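Local coordinates for P91 (Metagenome, PDB 4ZI5), which hydrolyses phosphotriesters as a promiscuous activity and belongs to the dienelactone hydrolase family of alpha/beta hydrolases, at residues A[100-103]-A[104-107]; A[186-189]-A[190-194]; A[193-197]-A[198-202]. All blocks are in the same frame, centred on the assembly; numbering follows the deposited sequence.

Interaction 1: A[100-103]-A[104-107]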
loop_
_atom_site.group_PDB
_atom_site.type_symbol
_atom_site.label_atom_id
_atom_site.label_comp_id
_atom_site.label_asym_id
_atom_site.label_seq_id
_atom_site.Cartn_x
_atom_site.Cartn_y
_atom_site.Cartn_z
ATOM N N ARG A 100 0.241 30.028 -1.445
ATOM C CA ARG A 100 -0.397 28.762 -1.812
ATOM C C ARG A 100 -1.559 28.953 -2.779
ATOM O O ARG A 100 -1.818 28.082 -3.639
ATOM C CB ARG A 100 -0.784 27.987 -0.551
ATOM C CG ARG A 100 0.451 27.487 0.190
ATOM C CD ARG A 100 0.176 27.009 1.600
ATOM N NE ARG A 100 -0.476 25.715 1.578
ATOM C CZ ARG A 100 -0.761 24.978 2.645
ATOM N NH1 ARG A 100 -1.369 23.804 2.463
ATOM N NH2 ARG A 100 -0.458 25.387 3.883
ATOM N N ALA A 101 -2.223 30.111 -2.716
ATOM C CA ALA A 101 -3.237 30.432 -3.708
ATOM C C ALA A 101 -2.652 30.488 -5.131
ATOM O O ALA A 101 -3.254 29.982 -6.088
ATOM C CB ALA A 101 -3.973 31.741 -3.340
ATOM N N HIS A 102 -1.499 31.113 -5.273
ATOM C CA HIS A 102 -0.785 31.179 -6.555
ATOM C C HIS A 102 -0.348 29.785 -7.022
ATOM O O HIS A 102 -0.496 29.416 -8.191
ATOM C CB HIS A 102 0.425 32.114 -6.412
ATOM C CG HIS A 102 1.548 31.824 -7.343
ATOM N ND1 HIS A 102 1.548 32.242 -8.654
ATOM C CD2 HIS A 102 2.716 31.172 -7.148
ATOM C CE1 HIS A 102 2.670 31.849 -9.229
ATOM N NE2 HIS A 102 3.396 31.194 -8.339
ATOM N N TRP A 103 0.189 29.022 -6.090
ATOM C CA TRP A 103 0.584 27.628 -6.337
ATOM C C TRP A 103 -0.588 26.802 -6.873
ATOM O O TRP A 103 -0.474 26.112 -7.889
ATOM C CB TRP A 103 1.126 27.079 -5.034
ATOM C CG TRP A 103 1.681 25.666 -5.039
ATOM C CD1 TRP A 103 1.858 24.825 -6.096
ATOM C CD2 TRP A 103 2.164 24.987 -3.893
ATOM N NE1 TRP A 103 2.404 23.624 -5.661
ATOM C CE2 TRP A 103 2.594 23.702 -4.308
ATOM C CE3 TRP A 103 2.235 25.320 -2.528
ATOM C CZ2 TRP A 103 3.131 22.771 -3.417
ATOM C CZ3 TRP A 103 2.763 24.390 -1.645
ATOM C CH2 TRP A 103 3.198 23.132 -2.090
ATOM N N ARG A 104 -1.732 26.956 -6.225
ATOM C CA ARG A 104 -2.959 26.282 -6.634
ATOM C C ARG A 104 -3.470 26.698 -8.004
ATOM O O ARG A 104 -3.886 25.847 -8.778
ATOM C CB ARG A 104 -4.034 26.440 -5.565
ATOM C CG ARG A 104 -3.694 25.646 -4.313
ATOM C CD ARG A 104 -4.482 26.070 -3.061
ATOM N NE ARG A 104 -4.057 25.342 -1.852
ATOM C CZ ARG A 104 -4.809 25.118 -0.760
ATOM N NH1 ARG A 104 -6.072 25.559 -0.682
ATOM N NH2 ARG A 104 -4.303 24.436 0.275
ATOM N N ARG A 105 -3.378 27.983 -8.331
ATOM C CA ARG A 105 -3.789 28.450 -9.652
ATOM C C ARG A 105 -2.900 27.878 -10.732
ATOM O O ARG A 105 -3.383 27.514 -11.793
ATOM C CB ARG A 105 -3.751 29.983 -9.770
ATOM C CG ARG A 105 -4.823 30.720 -9.009
ATOM C CD ARG A 105 -4.880 32.182 -9.471
ATOM N NE ARG A 105 -3.673 32.944 -9.125
ATOM C CZ ARG A 105 -3.421 33.484 -7.929
ATOM N NH1 ARG A 105 -4.254 33.319 -6.908
ATOM N NH2 ARG A 105 -2.299 34.165 -7.739
ATOM N N ARG A 106 -1.607 27.798 -10.458
ATOM C CA ARG A 106 -0.654 27.245 -11.394
ATOM C C ARG A 106 -0.918 25.763 -11.659
ATOM O O ARG A 106 -0.840 25.299 -12.813
ATOM C CB ARG A 106 0.782 27.496 -10.904
ATOM C CG ARG A 106 1.887 27.182 -11.907
ATOM C CD ARG A 106 1.840 28.020 -13.157
ATOM N NE ARG A 106 1.934 29.445 -12.848
ATOM C CZ ARG A 106 3.060 30.118 -12.574
ATOM N NH1 ARG A 106 4.239 29.521 -12.526
ATOM N NH2 ARG A 106 2.987 31.426 -12.320
ATOM N N ALA A 107 -1.254 25.022 -10.606
ATOM C CA ALA A 107 -1.690 23.622 -10.733
ATOM C C ALA A 107 -3.019 23.458 -11.501
ATOM O O ALA A 107 -3.135 22.612 -12.397
ATOM C CB ALA A 107 -1.795 22.978 -9.363
HETATM O O HOH W 1 -0.689 31.979 -10.127
#

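Interaction 2: A[186-189]-A[190-194]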
loop_
_atom_site.group_PDB
_atom_site.type_symbol
_atom_site.label_atom_id
_atom_site.label_comp_id
_atom_site.label_asym_id
_atom_site.label_seq_id
_atom_site.Cartn_x
_atom_site.Cartn_y
_atom_site.Cartn_z
ATOM N N GLU A 186 5.373 14.307 12.291
ATOM C CA GLU A 186 4.307 15.170 12.755
ATOM C C GLU A 186 3.454 15.649 11.579
ATOM O O GLU A 186 2.245 15.740 11.697
ATOM C CB GLU A 186 4.869 16.377 13.526
ATOM C CG GLU A 186 5.457 16.047 14.908
ATOM C CD GLU A 186 6.852 15.408 14.878
ATOM O OE1 GLU A 186 7.645 15.697 13.952
ATOM O OE2 GLU A 186 7.150 14.584 15.779
ATOM N N THR A 187 4.102 15.948 10.452
ATOM C CA THR A 187 3.398 16.390 9.262
ATOM C C THR A 187 2.539 15.280 8.682
ATOM O O THR A 187 1.343 15.507 8.417
ATOM C CB THR A 187 4.365 16.915 8.199
ATOM O OG1 THR A 187 5.220 17.900 8.786
ATOM C CG2 THR A 187 3.590 17.544 7.032
ATOM N N MET A 188 3.111 14.077 8.550
ATOM C CA MET A 188 2.361 12.911 8.074
ATOM C C MET A 188 1.149 12.639 8.947
ATOM O O MET A 188 0.063 12.381 8.436
ATOM C CB MET A 188 3.224 11.650 8.021
ATOM C CG MET A 188 4.306 11.657 6.953
ATOM S SD MET A 188 3.753 11.903 5.247
ATOM C CE MET A 188 2.307 10.832 5.258
ATOM N N LYS A 189 1.342 12.669 10.253
ATOM C CA LYS A 189 0.254 12.445 11.206
ATOM C C LYS A 189 -0.840 13.506 11.053
ATOM O O LYS A 189 -2.014 13.179 11.054
ATOM C CB LYS A 189 0.806 12.453 12.643
ATOM C CG LYS A 189 -0.229 12.262 13.746
ATOM C CD LYS A 189 -0.751 10.831 13.788
ATOM C CE LYS A 189 -1.572 10.540 15.047
ATOM N NZ LYS A 189 -2.909 11.210 15.068
ATOM N N ALA A 190 -0.447 14.772 10.951
ATOM C CA ALA A 190 -1.414 15.866 10.786
ATOM C C ALA A 190 -2.237 15.678 9.513
ATOM O O ALA A 190 -3.463 15.776 9.537
ATOM C CB ALA A 190 -0.701 17.202 10.753
ATOM N N VAL A 191 -1.564 15.356 8.403
ATOM C CA VAL A 191 -2.290 15.169 7.132
ATOM C C VAL A 191 -3.260 13.990 7.209
ATOM O O VAL A 191 -4.387 14.073 6.754
ATOM C CB VAL A 191 -1.311 15.056 5.938
ATOM C CG1 VAL A 191 -2.040 14.667 4.647
ATOM C CG2 VAL A 191 -0.585 16.376 5.751
ATOM N N MET A 192 -2.810 12.872 7.772
ATOM C CA MET A 192 -3.666 11.698 7.932
ATOM C C MET A 192 -4.889 12.049 8.793
ATOM O O MET A 192 -5.998 11.605 8.514
ATOM C CB MET A 192 -2.868 10.508 8.510
ATOM C CG MET A 192 -2.061 9.757 7.452
ATOM S SD MET A 192 -1.191 8.298 8.133
ATOM C CE MET A 192 0.253 9.204 8.576
ATOM N N ASP A 193 -4.672 12.855 9.825
ATOM C CA ASP A 193 -5.773 13.296 10.713
ATOM C C ASP A 193 -6.790 14.178 9.985
ATOM O O ASP A 193 -7.975 14.100 10.272
ATOM C CB ASP A 193 -5.205 14.015 11.928
ATOM C CG ASP A 193 -4.637 13.061 12.959
ATOM O OD1 ASP A 193 -4.922 11.825 12.900
ATOM O OD2 ASP A 193 -3.942 13.543 13.870
ATOM N N GLU A 194 -6.329 14.956 8.998
ATOM C CA GLU A 194 -7.250 15.723 8.122
ATOM C C GLU A 194 -8.087 14.761 7.310
ATOM O O GLU A 194 -9.311 14.905 7.222
ATOM C CB GLU A 194 -6.488 16.641 7.167
ATOM C CG GLU A 194 -5.690 17.737 7.850
ATOM C CD GLU A 194 -4.654 18.388 6.926
ATOM O OE1 GLU A 194 -4.610 18.087 5.704
ATOM O OE2 GLU A 194 -3.861 19.209 7.416
#

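Interaction 3: A[193-197]-A[198-202]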
loop_
_atom_site.group_PDB
_atom_site.type_symbol
_atom_site.label_atom_id
_atom_site.label_comp_id
_atom_site.label_asym_id
_atom_site.label_seq_id
_atom_site.Cartn_x
_atom_site.Cartn_y
_atom_site.Cartn_z
ATOM N N ASP A 193 -4.672 12.855 9.825
ATOM C CA ASP A 193 -5.773 13.296 10.713
ATOM C C ASP A 193 -6.790 14.178 9.985
ATOM O O ASP A 193 -7.975 14.100 10.272
ATOM C CB ASP A 193 -5.205 14.015 11.928
ATOM C CG ASP A 193 -4.637 13.061 12.959
ATOM O OD1 ASP A 193 -4.922 11.825 12.900
ATOM O OD2 ASP A 193 -3.942 13.543 13.870
ATOM N N GLU A 194 -6.329 14.956 8.998
ATOM C CA GLU A 194 -7.250 15.723 8.122
ATOM C C GLU A 194 -8.087 14.761 7.310
ATOM O O GLU A 194 -9.311 14.905 7.222
ATOM C CB GLU A 194 -6.488 16.641 7.167
ATOM C CG GLU A 194 -5.690 17.737 7.850
ATOM C CD GLU A 194 -4.654 18.388 6.926
ATOM O OE1 GLU A 194 -4.610 18.087 5.704
ATOM O OE2 GLU A 194 -3.861 19.209 7.416
ATOM N N PHE A 195 -7.429 13.751 6.719
ATOM C CA PHE A 195 -8.155 12.754 5.927
ATOM C C PHE A 195 -9.197 11.997 6.755
ATOM O O PHE A 195 -10.323 11.758 6.287
ATOM C CB PHE A 195 -7.216 11.720 5.304
ATOM C CG PHE A 195 -6.186 12.263 4.366
ATOM C CD1 PHE A 195 -6.337 13.486 3.701
ATOM C CD2 PHE A 195 -5.067 11.503 4.097
ATOM C CE1 PHE A 195 -5.358 13.931 2.827
ATOM C CE2 PHE A 195 -4.103 11.941 3.212
ATOM C CZ PHE A 195 -4.256 13.149 2.572
ATOM N N ARG A 196 -8.812 11.616 7.974
ATOM C CA ARG A 196 -9.730 10.958 8.923
ATOM C C ARG A 196 -10.942 11.831 9.249
ATOM O O ARG A 196 -12.093 11.384 9.144
ATOM C CB ARG A 196 -9.004 10.642 10.228
ATOM C CG ARG A 196 -8.015 9.493 10.166
ATOM C CD ARG A 196 -7.531 9.103 11.565
ATOM N NE ARG A 196 -6.594 7.998 11.526
ATOM C CZ ARG A 196 -5.281 8.134 11.598
ATOM N NH1 ARG A 196 -4.742 9.344 11.712
ATOM N NH2 ARG A 196 -4.491 7.066 11.542
ATOM N N ARG A 197 -10.668 13.078 9.627
ATOM C CA ARG A 197 -11.716 14.062 9.980
ATOM C C ARG A 197 -12.763 14.186 8.881
ATOM O O ARG A 197 -13.951 14.172 9.150
ATOM C CB ARG A 197 -11.067 15.430 10.273
ATOM C CG ARG A 197 -12.034 16.561 10.668
ATOM C CD ARG A 197 -11.397 17.934 10.540
ATOM N NE ARG A 197 -11.029 18.172 9.144
ATOM C CZ ARG A 197 -9.992 18.890 8.713
ATOM N NH1 ARG A 197 -9.172 19.512 9.551
ATOM N NH2 ARG A 197 -9.766 18.980 7.415
ATOM N N ASP A 198 -12.306 14.251 7.634
ATOM C CA ASP A 198 -13.159 14.501 6.478
ATOM C C ASP A 198 -13.667 13.250 5.808
ATOM O O ASP A 198 -14.450 13.356 4.886
ATOM C CB ASP A 198 -12.412 15.381 5.451
ATOM C CG ASP A 198 -12.127 16.770 5.994
ATOM O OD1 ASP A 198 -12.716 17.128 7.052
ATOM O OD2 ASP A 198 -11.312 17.516 5.403
ATOM N N LYS A 199 -13.222 12.084 6.274
ATOM C CA LYS A 199 -13.570 10.791 5.721
ATOM C C LYS A 199 -13.259 10.673 4.235
ATOM O O LYS A 199 -14.019 10.122 3.456
ATOM C CB LYS A 199 -15.029 10.445 6.022
ATOM C CG LYS A 199 -15.346 10.392 7.524
ATOM C CD LYS A 199 -16.829 10.138 7.746
ATOM C CE LYS A 199 -17.161 9.945 9.224
ATOM N NZ LYS A 199 -16.907 11.175 10.040
ATOM N N VAL A 200 -12.118 11.222 3.861
ATOM C CA VAL A 200 -11.579 11.084 2.508
ATOM C C VAL A 200 -11.350 9.591 2.263
ATOM O O VAL A 200 -11.051 8.855 3.202
ATOM C CB VAL A 200 -10.250 11.886 2.401
ATOM C CG1 VAL A 200 -9.471 11.608 1.096
ATOM C CG2 VAL A 200 -10.520 13.387 2.565
ATOM N N ASP A 201 -11.502 9.145 1.027
ATOM C CA ASP A 201 -11.069 7.806 0.628
ATOM C C ASP A 201 -9.547 7.804 0.481
ATOM O O ASP A 201 -9.029 8.158 -0.568
ATOM C CB ASP A 201 -11.726 7.391 -0.696
ATOM C CG ASP A 201 -11.207 6.048 -1.207
ATOM O OD1 ASP A 201 -10.858 5.199 -0.358
ATOM O OD2 ASP A 201 -11.146 5.843 -2.433
ATOM N N TRP A 202 -8.852 7.443 1.564
ATOM C CA TRP A 202 -7.419 7.621 1.642
ATOM C C TRP A 202 -6.644 6.345 1.954
ATOM O O TRP A 202 -7.157 5.433 2.615
ATOM C CB TRP A 202 -7.040 8.718 2.627
ATOM C CG TRP A 202 -7.235 8.435 4.101
ATOM C CD1 TRP A 202 -8.380 8.596 4.840
ATOM C CD2 TRP A 202 -6.223 8.037 5.017
ATOM N NE1 TRP A 202 -8.149 8.297 6.149
ATOM C CE2 TRP A 202 -6.828 7.935 6.292
ATOM C CE3 TRP A 202 -4.857 7.739 4.886
ATOM C CZ2 TRP A 202 -6.110 7.555 7.434
ATOM C CZ3 TRP A 202 -4.146 7.318 6.020
ATOM C CH2 TRP A 202 -4.781 7.223 7.271
HETATM O O HOH W 2 -14.378 11.117 11.024
#

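Interaction 1: A[100-103]-A[104-107]
Arg104 and His102 carry most of this local contact, one turn apart from their partners Arg100 and Arg106. Arg104 lays its aliphatic part over the Arg100 carbonyl. Arg104 CG is beside the backbone N (chi1 -70°), which brings it to 3.1 Å from Arg100 O. Arg104 N donates to Arg100 O at 2.8 Å. The side chain then runs extended from CG to NE. Arg104 NH2 comes to 3.7 Å from Arg100 NH1, and the two guanidinium planes are 83° apart. Glu139 probably offsets this like-charge approach, with salt bridges to Arg100 NH1 and Arg104 NE; Arg104 NH2 also pairs with Asp164. The segments form the first turns of helix 100-115 in the alpha/beta-hydrolase fold. This helix packs on helix 132-142, which follows a probable nucleophile elbow. Trp103 faces that helix and gives its NE1 hydrogen to Thr136. On another side of the helix, His102 and Arg106 run side by side. The imidazole brings its edge to the guanidinium, with His102 CE1 3.1 Å from Arg106 NH2, and the planes are 88° apart. Asp23 and the carbonyl of Met77 hold the Arg106 head. A water 2.7 Å from His102 ND1 also accepts a weak bond from Arg105 NE. The Arg105 guanidinium lies with one face over His102 CA, and Arg105 NH2 is 3.7 Å from His102 CB.

Interaction 2: A[186-189]-A[190-194]
Lys189 starts with CG opposite the backbone N (chi1 179°) and bends at chi2 and again at chi4 (71°), which carries its chain forward along the helix to Asp193. The Asp193 carboxylate meets the lysine one turn on. Lys189 NZ lies 2.8 Å from Asp193 OD2, on the syn lone pair of that oxygen. A weak bond of 3.0 Å joins Lys189 NZ to Asp193 OD1, which also pairs with Arg196. The ammonium therefore sits across both oxygens in an i to i+4 salt bridge. Asp193 N also bonds to Lys189 O, at 2.9 Å, so backbone and side chains link the same two residues. This is the middle of helix 185-198, the connection of a beta-alpha-beta unit between the parallel strands 171-177 and 202-207. Met188 and Met192 lie on the buried side of the helix. Met192 bends at chi3 (-89°), which turns its methyl back along the helix. Met192 CE then lies 3.2 Å from Met188 O and 3.9 Å from Met188 CB. Met188 packs on Val174 and His176 of strand 171-177. Met192 packs on Val204 and Tyr206 of strand 202-207. Lys189, on the exposed side, also packs against Asp185 of the second subunit.

Interaction 3: A[193-197]-A[198-202]
Phe195 and Trp202 meet closely where helix 185-198 ends and strand 202-207 begins. Phe195 CB sits over the face of the indole, 3.5 Å from the centroid of the five-membered ring, in a CH-pi contact. The Trp202 CG lies between its backbone N and carbonyl carbon (chi1 71°), which sets one indole face against Phe195 CB. Beside it, Val200 CB packs 4.2 Å from Phe195 CB. The second pair is Arg197 and Asp198, neighbours in sequence that point the same way. Arg197 grips the carboxylate side-on: Arg197 NE reaches Asp198 OD1 at 2.9 Å and Arg197 NH2 reaches Asp198 OD2 at 2.9 Å. Both oxygens lie in the guanidinium plane. They are met from above the carboxylate plane, as the two groups are turned 41° against each other. Replacing Asp198 with an alanine would probably leave Arg197 NE without its carboxylate mate and the Gly166 amide without its side-chain acceptor. The backbone that sets these groups is a Schellman motif. Lys199 takes a positive phi (56°) and stops the helix. Val200 N bonds to Phe195 O at 3.1 Å, and Lys199 N bonds to Arg196 O at 3.2 Å from above the carbonyl plane. The Phe195-Val200 packing is the apolar contact that usually accompanies this motif. Further out, Glu160 pairs with Arg197 NH1, and Phe195 and Val200 both pack on Val172 of strand 171-177. Trp202 forms backbone hydrogen bonds with the second subunit. A water receives a hydrogen from Lys199 NZ at 2.7 Å and gives one to Arg196 O at 3.0 Å. Lys199, through the water, is likely to offset the partial negative charge at Arg196 O, while Arg197 probably balances the carboxylate of Asp198, which sits at the negative end of the helix.

All three contacts are local, so none closes a long loop, and none nests in or crosses another. Interaction 1 comes first, on helix 100-115. Interactions 2 and 3 follow on helix 185-198, with centres about 22 Å from that of interaction 1. Interaction 2 ends where interaction 3 begins, and they share Asp193 and Glu194. They also touch in space, with Met192 CG 3.5 Å from Trp202 CZ3. Both lie in the crossover from strand 171-177 to strand 202-207, and interaction 3 carries the chain from the helix into the latter. Arg142, on helix 132-142, connects the two groups: it touches Arg104 of interaction 1 and forms a salt bridge with Glu194.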